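Local coordinates for OxsB protein (Bacillus megaterium, PDB 5UL3), which catalyses the oxidative ring contraction of dAMP to an oxetane aldehyde in oxetanocin A biosynthesis, using a [4Fe-4S] cluster, S-adenosylmethionine and cobalamin, at residues F492-I503 / H527-V537. Sequence-based numbering, arbitrary orientation.
Sequences FLERTDALMKPI and HKTGKPVYTIV
Met500 and Lys528 form a single isolated antiparallel beta-bridge, as a non-hydrogen-bonded pair, between two loops of the radical SAM core, one leaving helix 484-493 and the other following helix 521-527. Two flanking backbone bonds define it: Lys501 N donates to His527 O at 2.8 Å, and Thr529 N to Leu499 O in an almost straight bond (171°). A second junction lies at the helix end: Tyr534 N donates to Leu493 O at 2.9 Å, whereas the bond from Val533 N to Arg495 O is weak.

Between these junctions the backbones are bridged by water. One water oxygen accepts from Leu499 N at 2.9 Å and lies within hydrogen-bonding distance of Arg495 O and Lys531 O; another similarly joins Thr496 O and Leu499 O, with a weak bond from Gly530 N. Thr529 OG1 accepts from Lys531 N, closing an ST turn. Lys528 NZ is salt-bridged to Glu525 and reaches Thr496 OG1 through water, while Arg495 forms a two-nitrogen salt bridge with Asp497, NE to OD1 and NH2 to OD2, and its NH1 is salt-bridged to Glu453.

Apolar contacts fill in around Val533, which holds CG1 anti to its backbone N (chi1 171°), where it meets Phe492 CE2, while CG2 meets Ala498 CB at 3.6 Å. Ile471 of strand 470-473 also touches Val533, placing this packing against the last strand of the partial barrel. At the other end Ile503 CD1 makes a CH-pi contact over one face of the His527 ring, 4.2 Å from its centroid, and a water in the ring plane links His527 ND1 to Pro502 O. Leu499 CD1 lies 3.5 Å from Thr535 OG1, which donates to Pro532 O at 2.6 Å.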
loop_
_atom_site.group_PDB
_atom_site.type_symbol
_atom_site.label_atom_id
_atom_site.label_comp_id
_atom_site.label_asym_id
_atom_site.label_seq_id
_atom_site.Cartn_x
_atom_site.Cartn_y
_atom_site.Cartn_z
ATOM N N PHE A 492 21.509 -11.968 -14.275
ATOM C CA PHE A 492 20.137 -11.566 -14.571
ATOM C C PHE A 492 19.993 -10.045 -14.636
ATOM O O PHE A 492 19.417 -9.503 -15.588
ATOM C CB PHE A 492 19.192 -12.140 -13.509
ATOM C CG PHE A 492 17.763 -11.645 -13.609
ATOM C CD1 PHE A 492 16.836 -12.296 -14.417
ATOM C CD2 PHE A 492 17.343 -10.551 -12.872
ATOM C CE1 PHE A 492 15.514 -11.861 -14.494
ATOM C CE2 PHE A 492 16.019 -10.106 -12.954
ATOM C CZ PHE A 492 15.109 -10.768 -13.767
ATOM N N LEU A 493 20.494 -9.351 -13.611
ATOM C CA LEU A 493 20.341 -7.905 -13.503
ATOM C C LEU A 493 21.094 -7.144 -14.588
ATOM O O LEU A 493 20.720 -6.010 -14.902
ATOM C CB LEU A 493 20.807 -7.441 -12.124
ATOM C CG LEU A 493 19.907 -7.922 -10.985
ATOM C CD1 LEU A 493 20.654 -7.786 -9.705
ATOM C CD2 LEU A 493 18.613 -7.088 -10.939
ATOM N N GLU A 494 22.141 -7.731 -15.154
ATOM C CA GLU A 494 22.901 -7.119 -16.237
ATOM C C GLU A 494 22.317 -7.400 -17.618
ATOM O O GLU A 494 22.829 -6.868 -18.606
ATOM C CB GLU A 494 24.362 -7.589 -16.175
ATOM C CG GLU A 494 25.118 -6.982 -15.016
ATOM C CD GLU A 494 26.406 -7.704 -14.674
ATOM O OE1 GLU A 494 27.040 -8.260 -15.601
ATOM O OE2 GLU A 494 26.770 -7.723 -13.474
ATOM N N ARG A 495 21.259 -8.204 -17.726
ATOM C CA ARG A 495 20.704 -8.510 -19.041
ATOM C C ARG A 495 20.130 -7.254 -19.685
ATOM O O ARG A 495 19.424 -6.473 -19.038
ATOM C CB ARG A 495 19.638 -9.598 -18.936
ATOM C CG ARG A 495 20.268 -10.969 -18.699
ATOM C CD ARG A 495 19.263 -12.065 -18.755
ATOM N NE ARG A 495 18.684 -12.221 -20.080
ATOM C CZ ARG A 495 17.970 -13.277 -20.446
ATOM N NH1 ARG A 495 17.766 -14.261 -19.581
ATOM N NH2 ARG A 495 17.459 -13.349 -21.664
ATOM N N THR A 496 20.447 -7.057 -20.966
ATOM C CA THR A 496 19.959 -5.918 -21.731
ATOM C C THR A 496 18.922 -6.322 -22.776
ATOM O O THR A 496 18.514 -5.491 -23.594
ATOM C CB THR A 496 21.139 -5.187 -22.393
ATOM O OG1 THR A 496 21.906 -6.112 -23.183
ATOM C CG2 THR A 496 22.037 -4.585 -21.327
ATOM N N ASP A 497 18.469 -7.572 -22.758
ATOM C CA ASP A 497 17.444 -8.022 -23.693
ATOM C C ASP A 497 16.080 -8.154 -23.035
ATOM O O ASP A 497 15.217 -8.879 -23.541
ATOM C CB ASP A 497 17.858 -9.344 -24.335
ATOM C CG ASP A 497 17.989 -10.461 -23.328
ATOM O OD1 ASP A 497 18.207 -10.169 -22.133
ATOM O OD2 ASP A 497 17.883 -11.638 -23.733
ATOM N N ALA A 498 15.862 -7.464 -21.919
ATOM C CA ALA A 498 14.593 -7.515 -21.209
ATOM C C ALA A 498 13.779 -6.243 -21.386
ATOM O O ALA A 498 12.596 -6.304 -21.716
ATOM C CB ALA A 498 14.835 -7.772 -19.711
ATOM N N LEU A 499 14.387 -5.076 -21.206
ATOM C CA LEU A 499 13.617 -3.836 -21.231
ATOM C C LEU A 499 13.454 -3.350 -22.668
ATOM O O LEU A 499 14.445 -3.085 -23.361
ATOM C CB LEU A 499 14.290 -2.777 -20.356
ATOM C CG LEU A 499 14.555 -3.224 -18.909
ATOM C CD1 LEU A 499 15.273 -2.139 -18.110
ATOM C CD2 LEU A 499 13.248 -3.632 -18.217
ATOM N N MET A 500 12.205 -3.244 -23.112
ATOM C CA MET A 500 11.865 -2.829 -24.464
ATOM C C MET A 500 11.380 -1.388 -24.470
ATOM O O MET A 500 10.735 -0.922 -23.524
ATOM C CB MET A 500 10.771 -3.715 -25.066
ATOM C CG MET A 500 11.123 -5.186 -25.180
ATOM S SD MET A 500 12.410 -5.512 -26.407
ATOM C CE MET A 500 13.735 -5.972 -25.320
ATOM N N LYS A 501 11.686 -0.686 -25.559
ATOM C CA LYS A 501 11.044 0.584 -25.818
ATOM C C LYS A 501 9.566 0.346 -26.079
ATOM O O LYS A 501 9.171 -0.760 -26.452
ATOM C CB LYS A 501 11.657 1.265 -27.038
ATOM C CG LYS A 501 13.109 1.643 -26.904
ATOM C CD LYS A 501 13.621 2.181 -28.238
ATOM C CE LYS A 501 14.968 2.865 -28.086
ATOM N NZ LYS A 501 15.523 3.280 -29.402
ATOM N N PRO A 502 8.726 1.367 -25.895
ATOM C CA PRO A 502 7.326 1.246 -26.327
ATOM C C PRO A 502 7.274 0.926 -27.809
ATOM O O PRO A 502 7.848 1.636 -28.635
ATOM C CB PRO A 502 6.733 2.632 -26.023
ATOM C CG PRO A 502 7.603 3.174 -24.927
ATOM C CD PRO A 502 8.986 2.649 -25.214
ATOM N N ILE A 503 6.593 -0.163 -28.143
ATOM C CA ILE A 503 6.575 -0.677 -29.506
ATOM C C ILE A 503 5.282 -0.229 -30.167
ATOM O O ILE A 503 4.198 -0.398 -29.601
ATOM C CB ILE A 503 6.708 -2.210 -29.528
ATOM C CG1 ILE A 503 8.090 -2.628 -29.019
ATOM C CG2 ILE A 503 6.486 -2.738 -30.935
ATOM C CD1 ILE A 503 8.325 -4.126 -29.023
ATOM N N HIS A 527 14.262 -3.419 -30.766
ATOM C CA HIS A 527 13.376 -2.624 -29.926
ATOM C C HIS A 527 13.858 -2.448 -28.489
ATOM O O HIS A 527 13.199 -1.739 -27.719
ATOM C CB HIS A 527 11.976 -3.245 -29.936
ATOM C CG HIS A 527 11.273 -3.126 -31.254
ATOM N ND1 HIS A 527 10.648 -1.965 -31.663
ATOM C CD2 HIS A 527 11.085 -4.024 -32.251
ATOM C CE1 HIS A 527 10.112 -2.152 -32.856
ATOM N NE2 HIS A 527 10.357 -3.394 -33.233
ATOM N N LYS A 528 14.978 -3.047 -28.105
ATOM C CA LYS A 528 15.438 -2.947 -26.727
ATOM C C LYS A 528 15.810 -1.508 -26.383
ATOM O O LYS A 528 16.193 -0.717 -27.252
ATOM C CB LYS A 528 16.637 -3.874 -26.504
ATOM C CG LYS A 528 17.939 -3.353 -27.110
ATOM C CD LYS A 528 19.091 -4.355 -26.985
ATOM C CE LYS A 528 20.404 -3.725 -27.465
ATOM N NZ LYS A 528 21.496 -4.726 -27.639
ATOM N N THR A 529 15.660 -1.147 -25.105
ATOM C CA THR A 529 16.200 0.142 -24.673
ATOM C C THR A 529 17.713 0.098 -24.519
ATOM O O THR A 529 18.349 1.158 -24.483
ATOM C CB THR A 529 15.606 0.616 -23.336
ATOM O OG1 THR A 529 16.041 -0.259 -22.279
ATOM C CG2 THR A 529 14.068 0.693 -23.373
ATOM N N GLY A 530 18.299 -1.091 -24.418
ATOM C CA GLY A 530 19.706 -1.219 -24.102
ATOM C C GLY A 530 20.051 -1.021 -22.642
ATOM O O GLY A 530 21.231 -1.115 -22.283
ATOM N N LYS A 531 19.069 -0.754 -21.787
ATOM C CA LYS A 531 19.383 -0.585 -20.371
ATOM C C LYS A 531 19.283 -1.921 -19.639
ATOM O O LYS A 531 18.378 -2.711 -19.915
ATOM C CB LYS A 531 18.439 0.411 -19.729
ATOM C CG LYS A 531 18.376 1.738 -20.456
ATOM C CD LYS A 531 18.037 2.862 -19.502
ATOM C CE LYS A 531 18.652 4.175 -19.972
ATOM N NZ LYS A 531 20.126 4.053 -20.194
ATOM N N PRO A 532 20.193 -2.195 -18.712
ATOM C CA PRO A 532 20.118 -3.448 -17.958
ATOM C C PRO A 532 18.975 -3.435 -16.955
ATOM O O PRO A 532 18.465 -2.388 -16.544
ATOM C CB PRO A 532 21.474 -3.535 -17.253
ATOM C CG PRO A 532 22.029 -2.148 -17.272
ATOM C CD PRO A 532 21.438 -1.444 -18.446
ATOM N N VAL A 533 18.584 -4.652 -16.556
ATOM C CA VAL A 533 17.440 -4.827 -15.667
ATOM C C VAL A 533 17.632 -4.072 -14.357
ATOM O O VAL A 533 16.673 -3.517 -13.808
ATOM C CB VAL A 533 17.178 -6.329 -15.418
ATOM C CG1 VAL A 533 16.134 -6.515 -14.313
ATOM C CG2 VAL A 533 16.725 -7.008 -16.705
ATOM N N TYR A 534 18.864 -4.022 -13.830
ATOM C CA TYR A 534 19.035 -3.379 -12.527
ATOM C C TYR A 534 18.590 -1.921 -12.535
ATOM O O TYR A 534 18.315 -1.376 -11.461
ATOM C CB TYR A 534 20.482 -3.486 -12.019
ATOM C CG TYR A 534 21.558 -2.792 -12.834
ATOM C CD1 TYR A 534 21.690 -1.404 -12.833
ATOM C CD2 TYR A 534 22.499 -3.538 -13.541
ATOM C CE1 TYR A 534 22.706 -0.770 -13.571
ATOM C CE2 TYR A 534 23.528 -2.910 -14.275
ATOM C CZ TYR A 534 23.612 -1.534 -14.291
ATOM O OH TYR A 534 24.618 -0.926 -15.026
ATOM N N THR A 535 18.455 -1.296 -13.710
ATOM C CA THR A 535 17.998 0.092 -13.742
ATOM C C THR A 535 16.563 0.262 -13.241
ATOM O O THR A 535 16.187 1.378 -12.886
ATOM C CB THR A 535 18.128 0.685 -15.164
ATOM O OG1 THR A 535 17.313 -0.044 -16.103
ATOM C CG2 THR A 535 19.587 0.675 -15.640
ATOM N N ILE A 536 15.751 -0.797 -13.177
ATOM C CA ILE A 536 14.381 -0.659 -12.686
ATOM C C ILE A 536 14.171 -1.334 -11.324
ATOM O O ILE A 536 13.020 -1.483 -10.879
ATOM C CB ILE A 536 13.358 -1.160 -13.720
ATOM C CG1 ILE A 536 13.564 -2.652 -14.004
ATOM C CG2 ILE A 536 13.464 -0.355 -15.014
ATOM C CD1 ILE A 536 12.364 -3.306 -14.670
ATOM N N VAL A 537 15.252 -1.713 -10.637
ATOM C CA VAL A 537 15.143 -2.302 -9.309
ATOM C C VAL A 537 14.734 -1.225 -8.321
ATOM O O VAL A 537 15.321 -0.141 -8.293
ATOM C CB VAL A 537 16.470 -2.962 -8.900
ATOM C CG1 VAL A 537 16.484 -3.250 -7.400
ATOM C CG2 VAL A 537 16.669 -4.255 -9.685
HETATM O O HOH W 1 17.142 -5.118 -20.243
HETATM O O HOH W 2 17.213 -3.286 -22.977
HETATM O O HOH W 3 22.649 -4.301 -25.308
HETATM O O HOH W 4 20.785 -7.422 -25.541
HETATM O O HOH W 5 9.977 0.775 -30.642
#